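Local coordinates for M152 protein (Murid herpesvirus 1, PDB 4G59) that probably helps the virus evade immunity by keeping host NKG2D ligands and MHC class I molecules from the cell surface, at residues C108-M113 against S152-L157; T118-T123 against D143-Y148; C199-Q204 against F250-P255; A208-L213 against I219-R224. All blocks are in the same frame, centred on the assembly; numbering follows the deposited sequence.

Interaction 1: C108-M113 against S152-L157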
loop_
_atom_site.group_PDB
_atom_site.type_symbol
_atom_site.label_atom_id
_atom_site.label_comp_id
_atom_site.label_asym_id
_atom_site.label_seq_id
_atom_site.Cartn_x
_atom_site.Cartn_y
_atom_site.Cartn_z
ATOM N N CYS B 108 12.814 -21.719 4.603
ATOM C CA CYS B 108 12.074 -20.697 3.866
ATOM C C CYS B 108 10.702 -21.148 3.446
ATOM O O CYS B 108 10.467 -22.327 3.202
ATOM C CB CYS B 108 12.845 -20.218 2.641
ATOM S SG CYS B 108 13.980 -18.907 3.019
ATOM N N THR B 109 9.789 -20.192 3.384
ATOM C CA THR B 109 8.542 -20.367 2.653
ATOM C C THR B 109 8.509 -19.296 1.566
ATOM O O THR B 109 8.752 -18.115 1.837
ATOM C CB THR B 109 7.315 -20.238 3.562
ATOM O OG1 THR B 109 7.275 -21.354 4.455
ATOM C CG2 THR B 109 6.047 -20.244 2.739
ATOM N N VAL B 110 8.222 -19.704 0.333
ATOM C CA VAL B 110 8.174 -18.751 -0.773
ATOM C C VAL B 110 6.743 -18.576 -1.267
ATOM O O VAL B 110 6.072 -19.551 -1.627
ATOM C CB VAL B 110 9.100 -19.181 -1.928
ATOM C CG1 VAL B 110 9.181 -18.103 -3.010
ATOM C CG2 VAL B 110 10.485 -19.493 -1.389
ATOM N N LEU B 111 6.272 -17.332 -1.278
ATOM C CA LEU B 111 4.961 -17.029 -1.842
ATOM C C LEU B 111 5.103 -16.209 -3.119
ATOM O O LEU B 111 5.995 -15.366 -3.225
ATOM C CB LEU B 111 4.111 -16.258 -0.838
ATOM C CG LEU B 111 3.754 -16.960 0.458
ATOM C CD1 LEU B 111 3.093 -15.970 1.411
ATOM C CD2 LEU B 111 2.820 -18.088 0.158
ATOM N N GLN B 112 4.205 -16.449 -4.070
ATOM C CA GLN B 112 4.176 -15.717 -5.337
ATOM C C GLN B 112 2.786 -15.116 -5.461
ATOM O O GLN B 112 1.790 -15.841 -5.331
ATOM C CB GLN B 112 4.429 -16.673 -6.516
ATOM C CG GLN B 112 4.612 -16.005 -7.891
ATOM C CD GLN B 112 4.658 -17.022 -9.047
ATOM O OE1 GLN B 112 4.729 -18.238 -8.826
ATOM N NE2 GLN B 112 4.603 -16.523 -10.275
ATOM N N MET B 113 2.710 -13.804 -5.694
ATOM C CA MET B 113 1.416 -13.158 -5.884
ATOM C C MET B 113 1.328 -12.347 -7.171
ATOM O O MET B 113 2.289 -11.669 -7.566
ATOM C CB MET B 113 1.045 -12.273 -4.690
ATOM C CG MET B 113 0.902 -13.008 -3.383
ATOM S SD MET B 113 2.445 -13.019 -2.446
ATOM C CE MET B 113 1.769 -12.975 -0.774
ATOM N N SER B 152 14.198 -18.166 -6.418
ATOM C CA SER B 152 15.613 -18.362 -6.691
ATOM C C SER B 152 16.394 -17.763 -5.534
ATOM O O SER B 152 15.812 -17.085 -4.699
ATOM C CB SER B 152 15.979 -17.673 -8.008
ATOM O OG SER B 152 17.343 -17.843 -8.359
ATOM N N GLY B 153 17.697 -18.026 -5.459
ATOM C CA GLY B 153 18.589 -17.272 -4.576
ATOM C C GLY B 153 18.657 -17.633 -3.096
ATOM O O GLY B 153 19.417 -17.007 -2.332
ATOM N N ILE B 154 17.887 -18.632 -2.683
ATOM C CA ILE B 154 17.818 -19.014 -1.279
ATOM C C ILE B 154 19.168 -19.428 -0.681
ATOM O O ILE B 154 19.414 -19.216 0.515
ATOM C CB ILE B 154 16.758 -20.099 -1.047
ATOM C CG1 ILE B 154 15.373 -19.544 -1.367
ATOM C CG2 ILE B 154 16.761 -20.575 0.393
ATOM C CD1 ILE B 154 14.317 -20.601 -1.437
ATOM N N SER B 155 20.051 -19.990 -1.501
ATOM C CA SER B 155 21.392 -20.343 -1.036
ATOM C C SER B 155 22.150 -19.138 -0.471
ATOM O O SER B 155 22.980 -19.288 0.432
ATOM C CB SER B 155 22.217 -20.953 -2.169
ATOM O OG SER B 155 23.165 -20.008 -2.652
ATOM N N ILE B 156 21.888 -17.948 -1.007
ATOM C CA ILE B 156 22.515 -16.748 -0.465
ATOM C C ILE B 156 22.135 -16.579 1.010
ATOM O O ILE B 156 22.966 -16.183 1.836
ATOM C CB ILE B 156 22.094 -15.516 -1.232
ATOM C CG1 ILE B 156 22.564 -15.624 -2.683
ATOM C CG2 ILE B 156 22.670 -14.270 -0.599
ATOM C CD1 ILE B 156 21.956 -14.561 -3.600
ATOM N N LEU B 157 20.881 -16.917 1.319
ATOM C CA LEU B 157 20.333 -16.824 2.664
ATOM C C LEU B 157 20.794 -18.007 3.518
ATOM O O LEU B 157 21.254 -17.814 4.644
ATOM C CB LEU B 157 18.799 -16.747 2.613
ATOM C CG LEU B 157 18.049 -15.403 2.503
ATOM C CD1 LEU B 157 18.849 -14.276 1.852
ATOM C CD2 LEU B 157 16.715 -15.589 1.800
#
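Two torsions set up the meeting of Val110 and Ile154. In Val110 chi1 is -173°, which turns CG2 beside its own backbone N and out toward the helix. In Ile154 a chi1 of -65° sets CG1 opposite the carbonyl carbon, and with the extended second torsion this sends CD1 to Val110. CG2 of Val110 then meets CD1 of Ile154 at 4.0 Å, and the two side chains lie at a slant to each other. The other branch of Ile154 has a different partner. CG2 of Ile154, anti to the backbone N, lies 4.2 Å from SG of Cys108. One isoleucine therefore touches two strand residues. Cys108 and Val110 alternate with Thr109 along the strand, and both point toward the helix. Leu157, one turn later, brings CD2 to 4.5 Å from Cys108 SG, a looser touch. All these pairs are apolar, and the contact is small, with 137 Å² buried in total. The disulfide to Cys101 on the neighbouring strand 95-103 restrains SG of Cys108. Tyr99 and Tyr122 also pack on Val110, and Phe106 lies against both Ile154 and Leu157. Before the helix the chain turns at Gly153, whose phi is positive, and Ile156 N bonds back to Gly153 O at 3.0 Å. Ser152 is tied by its side chain to Glu76 of helix 68-89. A short helix seated by its apolar side chains on a broad antiparallel sheet is typical of the platform of the MHC class I-like fold.

Interaction 2: T118-T123 against D143-Y148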
loop_
_atom_site.group_PDB
_atom_site.type_symbol
_atom_site.label_atom_id
_atom_site.label_comp_id
_atom_site.label_asym_id
_atom_site.label_seq_id
_atom_site.Cartn_x
_atom_site.Cartn_y
_atom_site.Cartn_z
ATOM N N THR B 118 -2.691 -14.809 -4.398
ATOM C CA THR B 118 -1.599 -15.762 -4.181
ATOM C C THR B 118 -1.729 -16.978 -5.115
ATOM O O THR B 118 -2.728 -17.687 -5.072
ATOM C CB THR B 118 -1.552 -16.250 -2.724
ATOM O OG1 THR B 118 -1.426 -15.123 -1.847
ATOM C CG2 THR B 118 -0.367 -17.175 -2.505
ATOM N N LEU B 119 -0.714 -17.211 -5.952
ATOM C CA LEU B 119 -0.731 -18.320 -6.905
ATOM C C LEU B 119 -0.053 -19.590 -6.394
ATOM O O LEU B 119 -0.554 -20.691 -6.628
ATOM C CB LEU B 119 -0.042 -17.917 -8.202
ATOM C CG LEU B 119 -0.313 -16.516 -8.728
ATOM C CD1 LEU B 119 0.608 -16.207 -9.895
ATOM C CD2 LEU B 119 -1.771 -16.385 -9.119
ATOM N N THR B 120 1.098 -19.445 -5.739
ATOM C CA THR B 120 1.881 -20.600 -5.314
ATOM C C THR B 120 2.501 -20.445 -3.921
ATOM O O THR B 120 2.933 -19.344 -3.542
ATOM C CB THR B 120 3.028 -20.888 -6.301
ATOM O OG1 THR B 120 3.865 -19.733 -6.416
ATOM C CG2 THR B 120 2.510 -21.247 -7.670
ATOM N N ARG B 121 2.549 -21.547 -3.170
ATOM C CA ARG B 121 3.294 -21.598 -1.914
ATOM C C ARG B 121 4.347 -22.707 -1.994
ATOM O O ARG B 121 4.010 -23.883 -2.202
ATOM C CB ARG B 121 2.367 -21.849 -0.717
ATOM C CG ARG B 121 3.022 -21.508 0.613
ATOM C CD ARG B 121 2.440 -22.235 1.814
ATOM N NE ARG B 121 1.017 -21.985 2.018
ATOM C CZ ARG B 121 0.067 -22.869 1.726
ATOM N NH1 ARG B 121 0.397 -24.054 1.218
ATOM N NH2 ARG B 121 -1.211 -22.578 1.938
ATOM N N TYR B 122 5.617 -22.335 -1.840
ATOM C CA TYR B 122 6.715 -23.299 -1.898
ATOM C C TYR B 122 7.326 -23.487 -0.516
ATOM O O TYR B 122 7.842 -22.530 0.096
ATOM C CB TYR B 122 7.775 -22.860 -2.914
ATOM C CG TYR B 122 9.053 -23.666 -2.905
ATOM C CD1 TYR B 122 9.032 -25.048 -3.059
ATOM C CD2 TYR B 122 10.288 -23.044 -2.768
ATOM C CE1 TYR B 122 10.202 -25.787 -3.062
ATOM C CE2 TYR B 122 11.471 -23.781 -2.770
ATOM C CZ TYR B 122 11.412 -25.153 -2.913
ATOM O OH TYR B 122 12.573 -25.887 -2.917
ATOM N N THR B 123 7.204 -24.713 -0.019
ATOM C CA THR B 123 7.853 -25.169 1.199
ATOM C C THR B 123 8.793 -26.272 0.740
ATOM O O THR B 123 8.464 -27.014 -0.190
ATOM C CB THR B 123 6.826 -25.726 2.204
ATOM O OG1 THR B 123 5.568 -25.952 1.550
ATOM C CG2 THR B 123 6.615 -24.743 3.324
ATOM N N ASP B 143 2.132 -25.399 -14.914
ATOM C CA ASP B 143 3.393 -26.075 -14.614
ATOM C C ASP B 143 4.514 -25.054 -14.489
ATOM O O ASP B 143 5.326 -25.099 -13.551
ATOM C CB ASP B 143 3.768 -27.075 -15.714
ATOM C CG ASP B 143 2.744 -28.168 -15.896
ATOM O OD1 ASP B 143 2.548 -28.954 -14.949
ATOM O OD2 ASP B 143 2.162 -28.251 -17.001
ATOM N N ASP B 144 4.556 -24.144 -15.459
ATOM C CA ASP B 144 5.565 -23.099 -15.506
ATOM C C ASP B 144 5.493 -22.146 -14.300
ATOM O O ASP B 144 6.525 -21.761 -13.730
ATOM C CB ASP B 144 5.425 -22.317 -16.812
ATOM C CG ASP B 144 6.359 -22.813 -17.889
ATOM O OD1 ASP B 144 7.340 -23.501 -17.531
ATOM O OD2 ASP B 144 6.117 -22.498 -19.083
ATOM N N ILE B 145 4.275 -21.775 -13.920
ATOM C CA ILE B 145 4.053 -20.908 -12.764
ATOM C C ILE B 145 4.495 -21.569 -11.452
ATOM O O ILE B 145 5.145 -20.944 -10.607
ATOM C CB ILE B 145 2.583 -20.510 -12.664
ATOM C CG1 ILE B 145 2.208 -19.624 -13.852
ATOM C CG2 ILE B 145 2.287 -19.830 -11.329
ATOM C CD1 ILE B 145 0.724 -19.500 -14.069
ATOM N N ALA B 146 4.152 -22.841 -11.304
ATOM C CA ALA B 146 4.526 -23.604 -10.130
ATOM C C ALA B 146 6.043 -23.717 -10.028
ATOM O O ALA B 146 6.617 -23.612 -8.937
ATOM C CB ALA B 146 3.883 -24.980 -10.179
ATOM N N ARG B 147 6.701 -23.941 -11.159
ATOM C CA ARG B 147 8.140 -24.212 -11.132
ATOM C C ARG B 147 8.894 -22.933 -10.766
ATOM O O ARG B 147 9.924 -22.967 -10.069
ATOM C CB ARG B 147 8.618 -24.877 -12.446
ATOM C CG ARG B 147 9.252 -23.963 -13.507
ATOM C CD ARG B 147 9.630 -24.722 -14.824
ATOM N NE ARG B 147 8.472 -25.247 -15.569
ATOM C CZ ARG B 147 8.124 -26.539 -15.624
ATOM N NH1 ARG B 147 8.843 -27.460 -14.984
ATOM N NH2 ARG B 147 7.055 -26.917 -16.312
ATOM N N TYR B 148 8.351 -21.794 -11.189
ATOM C CA TYR B 148 8.946 -20.518 -10.821
ATOM C C TYR B 148 8.563 -20.103 -9.398
ATOM O O TYR B 148 9.244 -19.265 -8.780
ATOM C CB TYR B 148 8.616 -19.446 -11.853
ATOM C CG TYR B 148 9.549 -19.512 -13.035
ATOM C CD1 TYR B 148 10.770 -18.855 -13.011
ATOM C CD2 TYR B 148 9.221 -20.248 -14.168
ATOM C CE1 TYR B 148 11.637 -18.921 -14.088
ATOM C CE2 TYR B 148 10.080 -20.323 -15.243
ATOM C CZ TYR B 148 11.289 -19.658 -15.202
ATOM O OH TYR B 148 12.148 -19.737 -16.279
#
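Thr120 meets Ile145 and Ala146 where helix 142-148 lies over the platform sheet of the MHC class I-like fold. The axes of the strand and helix segments pass 8.2 Å apart at the closest and cross at -47°. Thr120 carries much of the contact. At its CB the side chain forks. With chi1 at 58°, OG1 sits between the backbone N and the carbonyl carbon, while CG2 is turned toward the helix. OG1 faces the side-chain amide of Gln112 on the adjacent strand, its likely polar partner. CG2 does the touching across the interface. Thr120 CG2 lies 3.9 Å from Ile145 CG2. The same Thr120 CG2 is 4.0 Å from Ala146 CA and also near Ile145 O, and so rests partly on helix backbone. CA of Thr120 and CA of Ala146 are 6.3 Å apart. Leu119 adds a second apolar touch, with CD1 at 4.2 Å from the same Ile145 CG2. That methyl thus serves two consecutive strand residues. Val128 of strand 128-130 packs on both Thr120 and Ala146, and Tyr84 of helix 68-89 packs on Ile145. Along the helix, away from the strand, Arg147 NE makes a salt bridge to Asp144 OD1 at 2.9 Å, using the anti lone pair of the carboxylate oxygen, which lies 15° out of the guanidinium plane.

Interaction 3: C199-Q204 against F250-P255; sequences CTMRTQ and FVISSP
Cys199 lies against Phe250 inside a beta sandwich consistent with an immunoglobulin-like domain, between two four-stranded antiparallel sheets. Strand 196-203 belongs to one sheet and strand 250-253 to the other. Their segments run in nearly the same direction, 26° apart, with axes 9.1 Å from each other at the closest. That is a face-to-face spacing, and the contact is made by side chains.

The first kind of interaction is CH-pi. Cys199 CB stands over the centre of the Phe250 ring, 3.4 Å from its centroid and 8° off the ring normal. All six ring carbons are thus at similar distances from this one carbon. The second kind is sulfur-aromatic. Cys199 SG lies oblique to the same ring, 4.3 Å from the centroid. Its chi1 of 180° holds SG opposite the backbone N, which carries the sulfur off the ring axis and toward Ile252.

The third kind is apolar packing. Cys199 SG touches CD1 of Ile252 at 4.3 Å. Two residues further along, Met201 reaches the same isoleucine. Its straight chi1 and chi2 bring SD to Ile252 CG2, and the bend at chi3 folds CE back beside the same methyl. Every touching residue is buried. Val262 of strand 258-264 packs on both Cys199 and Ile252, and Tyr209 covers Met201. Leu237 lies against Phe250. Ile252 uses both its ends on Met201: CD1 meets the CB of Met201, while CG2 lies 4.0 Å from its SD.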
loop_
_atom_site.group_PDB
_atom_site.type_symbol
_atom_site.label_atom_id
_atom_site.label_comp_id
_atom_site.label_asym_id
_atom_site.label_seq_id
_atom_site.Cartn_x
_atom_site.Cartn_y
_atom_site.Cartn_z
ATOM N N CYS B 199 -6.819 9.918 13.313
ATOM C CA CYS B 199 -5.889 9.747 14.441
ATOM C C CYS B 199 -4.514 9.403 13.893
ATOM O O CYS B 199 -4.391 8.515 13.034
ATOM C CB CYS B 199 -6.365 8.628 15.369
ATOM S SG CYS B 199 -5.296 8.322 16.820
ATOM N N THR B 200 -3.480 10.077 14.395
ATOM C CA THR B 200 -2.116 9.848 13.884
ATOM C C THR B 200 -1.092 9.551 14.982
ATOM O O THR B 200 -1.062 10.248 16.008
ATOM C CB THR B 200 -1.630 11.057 13.081
ATOM O OG1 THR B 200 -2.593 11.370 12.070
ATOM C CG2 THR B 200 -0.300 10.760 12.396
ATOM N N MET B 201 -0.277 8.518 14.769
ATOM C CA MET B 201 0.903 8.274 15.591
ATOM C C MET B 201 2.187 8.338 14.745
ATOM O O MET B 201 2.365 7.549 13.800
ATOM C CB MET B 201 0.845 6.927 16.290
ATOM C CG MET B 201 2.017 6.771 17.244
ATOM S SD MET B 201 1.932 5.262 18.218
ATOM C CE MET B 201 2.533 4.061 17.032
ATOM N N ARG B 202 3.065 9.288 15.067
ATOM C CA ARG B 202 4.387 9.365 14.439
ATOM C C ARG B 202 5.387 8.719 15.380
ATOM O O ARG B 202 5.352 8.946 16.595
ATOM C CB ARG B 202 4.792 10.812 14.176
ATOM C CG ARG B 202 3.994 11.472 13.049
ATOM C CD ARG B 202 4.238 12.985 12.998
ATOM N NE ARG B 202 3.559 13.579 11.852
ATOM C CZ ARG B 202 2.277 13.949 11.844
ATOM N NH1 ARG B 202 1.527 13.805 12.930
ATOM N NH2 ARG B 202 1.740 14.472 10.750
ATOM N N THR B 203 6.274 7.905 14.817
ATOM C CA THR B 203 7.201 7.130 15.622
ATOM C C THR B 203 8.429 6.777 14.797
ATOM O O THR B 203 8.392 6.855 13.563
ATOM C CB THR B 203 6.509 5.845 16.136
ATOM O OG1 THR B 203 7.333 5.187 17.109
ATOM C CG2 THR B 203 6.160 4.871 14.962
ATOM N N GLN B 204 9.510 6.392 15.472
ATOM C CA GLN B 204 10.750 5.991 14.795
ATOM C C GLN B 204 11.083 4.527 15.072
ATOM O O GLN B 204 12.229 4.085 14.924
ATOM C CB GLN B 204 11.902 6.864 15.271
ATOM C CG GLN B 204 11.771 8.350 14.894
ATOM C CD GLN B 204 12.919 9.192 15.457
ATOM O OE1 GLN B 204 13.929 8.654 15.921
ATOM N NE2 GLN B 204 12.763 10.509 15.421
ATOM N N PHE B 250 -9.670 5.873 19.861
ATOM C CA PHE B 250 -8.795 5.085 19.008
ATOM C C PHE B 250 -7.913 4.262 19.919
ATOM O O PHE B 250 -7.397 4.777 20.908
ATOM C CB PHE B 250 -7.938 6.005 18.144
ATOM C CG PHE B 250 -8.714 6.706 17.053
ATOM C CD1 PHE B 250 -8.845 6.126 15.811
ATOM C CD2 PHE B 250 -9.301 7.945 17.275
ATOM C CE1 PHE B 250 -9.551 6.761 14.797
ATOM C CE2 PHE B 250 -10.024 8.595 16.260
ATOM C CZ PHE B 250 -10.147 8.002 15.021
ATOM N N VAL B 251 -7.751 2.981 19.607
ATOM C CA VAL B 251 -6.807 2.142 20.341
ATOM C C VAL B 251 -5.662 1.770 19.418
ATOM O O VAL B 251 -5.880 1.276 18.306
ATOM C CB VAL B 251 -7.455 0.869 20.916
ATOM C CG1 VAL B 251 -6.427 0.064 21.715
ATOM C CG2 VAL B 251 -8.620 1.240 21.802
ATOM N N ILE B 252 -4.445 2.045 19.886
ATOM C CA ILE B 252 -3.236 1.757 19.138
ATOM C C ILE B 252 -2.476 0.729 19.938
ATOM O O ILE B 252 -2.129 0.973 21.092
ATOM C CB ILE B 252 -2.378 3.010 19.005
ATOM C CG1 ILE B 252 -3.141 4.098 18.258
ATOM C CG2 ILE B 252 -1.126 2.698 18.249
ATOM C CD1 ILE B 252 -2.459 5.473 18.295
ATOM N N SER B 253 -2.231 -0.431 19.351
ATOM C CA SER B 253 -1.593 -1.497 20.098
ATOM C C SER B 253 -0.302 -1.989 19.447
ATOM O O SER B 253 -0.178 -2.043 18.227
ATOM C CB SER B 253 -2.565 -2.645 20.291
ATOM O OG SER B 253 -2.685 -3.359 19.091
ATOM N N SER B 254 0.663 -2.336 20.291
ATOM C CA SER B 254 2.000 -2.713 19.854
ATOM C C SER B 254 2.261 -4.170 20.204
ATOM O O SER B 254 1.826 -4.651 21.251
ATOM C CB SER B 254 3.024 -1.835 20.562
ATOM O OG SER B 254 4.320 -2.387 20.442
ATOM N N PRO B 255 2.957 -4.888 19.316
ATOM C CA PRO B 255 3.214 -6.301 19.605
ATOM C C PRO B 255 4.068 -6.453 20.862
ATOM O O PRO B 255 4.089 -7.533 21.441
ATOM C CB PRO B 255 4.007 -6.787 18.373
ATOM C CG PRO B 255 3.802 -5.736 17.314
ATOM C CD PRO B 255 3.468 -4.457 17.996
#

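Interaction 4: A208-L213 against I219-R224. With NAG (2-acetamido-2-deoxy-beta-D-glucopyranose), chain F.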
loop_
_atom_site.group_PDB
_atom_site.type_symbol
_atom_site.label_atom_id
_atom_site.label_comp_id
_atom_site.label_asym_id
_atom_site.label_seq_id
_atom_site.Cartn_x
_atom_site.Cartn_y
_atom_site.Cartn_z
ATOM N N ALA B 208 4.816 -3.609 14.041
ATOM C CA ALA B 208 3.532 -3.819 13.369
ATOM C C ALA B 208 2.379 -3.358 14.245
ATOM O O ALA B 208 1.656 -4.165 14.807
ATOM C CB ALA B 208 3.347 -5.262 12.956
ATOM N N TYR B 209 2.208 -2.051 14.355
ATOM C CA TYR B 209 1.164 -1.503 15.195
ATOM C C TYR B 209 -0.209 -1.782 14.614
ATOM O O TYR B 209 -0.388 -1.907 13.400
ATOM C CB TYR B 209 1.331 0.008 15.340
ATOM C CG TYR B 209 2.678 0.456 15.867
ATOM C CD1 TYR B 209 2.957 0.459 17.228
ATOM C CD2 TYR B 209 3.656 0.916 14.998
ATOM C CE1 TYR B 209 4.199 0.898 17.705
ATOM C CE2 TYR B 209 4.885 1.350 15.457
ATOM C CZ TYR B 209 5.155 1.332 16.798
ATOM O OH TYR B 209 6.391 1.769 17.221
ATOM N N ASN B 210 -1.184 -1.889 15.506
ATOM C CA ASN B 210 -2.564 -2.051 15.100
ATOM C C ASN B 210 -3.386 -0.904 15.664
ATOM O O ASN B 210 -3.388 -0.663 16.871
ATOM C CB ASN B 210 -3.117 -3.390 15.588
ATOM C CG ASN B 210 -4.559 -3.611 15.176
ATOM O OD1 ASN B 210 -5.163 -2.766 14.516
ATOM N ND2 ASN B 210 -5.118 -4.751 15.564
ATOM N N ILE B 211 -4.093 -0.204 14.787
ATOM C CA ILE B 211 -4.967 0.876 15.210
ATOM C C ILE B 211 -6.419 0.483 14.891
ATOM O O ILE B 211 -6.717 0.023 13.784
ATOM C CB ILE B 211 -4.568 2.198 14.538
ATOM C CG1 ILE B 211 -5.476 3.333 14.967
ATOM C CG2 ILE B 211 -4.607 2.091 13.044
ATOM C CD1 ILE B 211 -4.808 4.707 14.754
ATOM N N SER B 212 -7.301 0.627 15.874
ATOM C CA SER B 212 -8.698 0.280 15.712
ATOM C C SER B 212 -9.476 1.157 16.690
ATOM O O SER B 212 -8.865 1.888 17.481
ATOM C CB SER B 212 -8.916 -1.208 15.995
ATOM O OG SER B 212 -8.721 -1.503 17.372
ATOM N N LEU B 213 -10.807 1.112 16.627
ATOM C CA LEU B 213 -11.642 1.934 17.512
ATOM C C LEU B 213 -12.194 1.064 18.626
ATOM O O LEU B 213 -12.498 -0.103 18.399
ATOM C CB LEU B 213 -12.800 2.563 16.738
ATOM C CG LEU B 213 -13.309 3.925 17.195
ATOM C CD1 LEU B 213 -12.274 4.977 16.836
ATOM C CD2 LEU B 213 -14.672 4.245 16.559
ATOM N N ILE B 219 -12.618 1.421 10.821
ATOM C CA ILE B 219 -11.919 2.623 10.401
ATOM C C ILE B 219 -10.971 2.228 9.283
ATOM O O ILE B 219 -10.681 1.052 9.087
ATOM C CB ILE B 219 -11.096 3.241 11.553
ATOM C CG1 ILE B 219 -10.154 2.207 12.166
ATOM C CG2 ILE B 219 -12.004 3.806 12.631
ATOM C CD1 ILE B 219 -9.439 2.756 13.379
ATOM N N TYR B 220 -10.487 3.220 8.555
ATOM C CA TYR B 220 -9.543 2.987 7.492
ATOM C C TYR B 220 -8.177 3.381 8.046
ATOM O O TYR B 220 -8.035 4.442 8.649
ATOM C CB TYR B 220 -9.932 3.853 6.290
ATOM C CG TYR B 220 -8.927 3.796 5.170
ATOM C CD1 TYR B 220 -8.617 2.600 4.562
ATOM C CD2 TYR B 220 -8.288 4.946 4.725
ATOM C CE1 TYR B 220 -7.694 2.539 3.550
ATOM C CE2 TYR B 220 -7.360 4.896 3.706
ATOM C CZ TYR B 220 -7.067 3.690 3.131
ATOM O OH TYR B 220 -6.151 3.636 2.110
ATOM N N LYS B 221 -7.182 2.522 7.865
ATOM C CA LYS B 221 -5.880 2.732 8.491
ATOM C C LYS B 221 -4.795 2.340 7.529
ATOM O O LYS B 221 -5.030 1.531 6.624
ATOM C CB LYS B 221 -5.727 1.890 9.758
ATOM C CG LYS B 221 -6.338 0.514 9.653
ATOM C CD LYS B 221 -5.671 -0.497 10.570
ATOM C CE LYS B 221 -6.571 -1.720 10.749
ATOM N NZ LYS B 221 -7.882 -1.399 11.407
ATOM N N TYR B 222 -3.597 2.880 7.741
ATOM C CA TYR B 222 -2.454 2.520 6.912
ATOM C C TYR B 222 -1.208 3.007 7.619
ATOM O O TYR B 222 -1.318 3.743 8.602
ATOM C CB TYR B 222 -2.578 3.185 5.542
ATOM C CG TYR B 222 -2.915 4.657 5.629
ATOM C CD1 TYR B 222 -1.947 5.590 5.971
ATOM C CD2 TYR B 222 -4.200 5.111 5.368
ATOM C CE1 TYR B 222 -2.242 6.937 6.056
ATOM C CE2 TYR B 222 -4.511 6.454 5.452
ATOM C CZ TYR B 222 -3.527 7.362 5.792
ATOM O OH TYR B 222 -3.818 8.699 5.881
ATOM N N MET B 223 -0.033 2.611 7.134
ATOM C CA MET B 223 1.245 3.102 7.665
ATOM C C MET B 223 2.045 3.749 6.534
ATOM O O MET B 223 1.953 3.332 5.384
ATOM C CB MET B 223 2.086 1.983 8.311
ATOM C CG MET B 223 1.561 1.434 9.637
ATOM S SD MET B 223 2.625 0.141 10.367
ATOM C CE MET B 223 4.070 1.110 10.771
ATOM N N ARG B 224 2.829 4.772 6.858
ATOM C CA ARG B 224 3.729 5.387 5.881
ATOM C C ARG B 224 5.158 5.364 6.401
ATOM O O ARG B 224 5.399 5.670 7.579
ATOM C CB ARG B 224 3.306 6.832 5.595
ATOM C CG ARG B 224 1.871 6.986 5.123
ATOM C CD ARG B 224 1.681 6.377 3.747
ATOM N NE ARG B 224 0.345 6.643 3.204
ATOM C CZ ARG B 224 -0.481 5.699 2.768
ATOM N NH1 ARG B 224 -0.116 4.432 2.799
ATOM N NH2 ARG B 224 -1.669 6.016 2.298
HETATM C C1 NAG F . -5.637 -5.835 14.862
HETATM C C2 NAG F . -4.918 -7.035 15.466
HETATM C C3 NAG F . -5.427 -8.304 14.801
HETATM C C4 NAG F . -6.930 -8.359 15.003
HETATM C C5 NAG F . -7.537 -7.108 14.380
HETATM C C6 NAG F . -9.057 -7.126 14.481
HETATM C C7 NAG F . -2.663 -6.779 16.319
HETATM C C8 NAG F . -1.201 -6.657 16.002
HETATM N N2 NAG F . -3.486 -6.910 15.283
HETATM O O3 NAG F . -4.823 -9.431 15.393
HETATM O O4 NAG F . -7.456 -9.507 14.379
HETATM O O5 NAG F . -7.030 -5.983 15.062
HETATM O O6 NAG F . -9.578 -5.937 13.930
HETATM O O7 NAG F . -3.052 -6.754 17.486
#
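Lys221 NZ donates a hydrogen bond to Ile211 O at 3.0 Å. NZ sits almost in line with the C=O bond, at a C=O...N angle of 168°. The lysine chain is bent at its last torsion, chi4 -63°, and this brings NZ onto the carbonyl. On the way the chain slides past Ile211, whose CG2 is 3.5 Å from Lys221 CB. Lysine thus packs by its carbons and bonds by its tip. Ile219 CD1 presses on the backbone, 3.5 Å from Ser212 CA, and its CG2 lies near Leu213 CB. At the other end Met223 CE meets the edge of the Tyr209 ring, 4.3 Å from CD2. Asn210 starts away from the other strand, but its OD1 comes back to 4.2 Å from Lys221 CE, and its ND2 carries an N-linked NAG. On the far side of strand 220-225, Arg224 makes a salt bridge to an acidic residue of another protein chain. Strands 210-213 and 220-225 are outermost in their sheets, and the touching parts, 209-213 and 219-223, run nearly antiparallel, 163° apart end to end. The contact closes one edge of a beta sandwich, probably immunoglobulin-like, as in the membrane-proximal domain of MHC class I-like proteins.

The four contacts form two pairs in two parts of the chain, on opposite sides of its centre. Interactions 1 and 2 are about 11 Å apart, centre to centre. They share the platform sheet through neighbouring strands 106-114 and 117-123, and each seats a helix on it. Interaction 2 falls within the chain span bracketed by interaction 1. Interactions 3 and 4 come later in sequence and are about 7 Å apart between centres. Strands 210-213 and 250-253 are neighbours in one sheet, and both contacts bridge to the facing one. The two pairs lie about 29 to 36 Å apart between centres, consistent with a platform and a sandwich domain that pack separately.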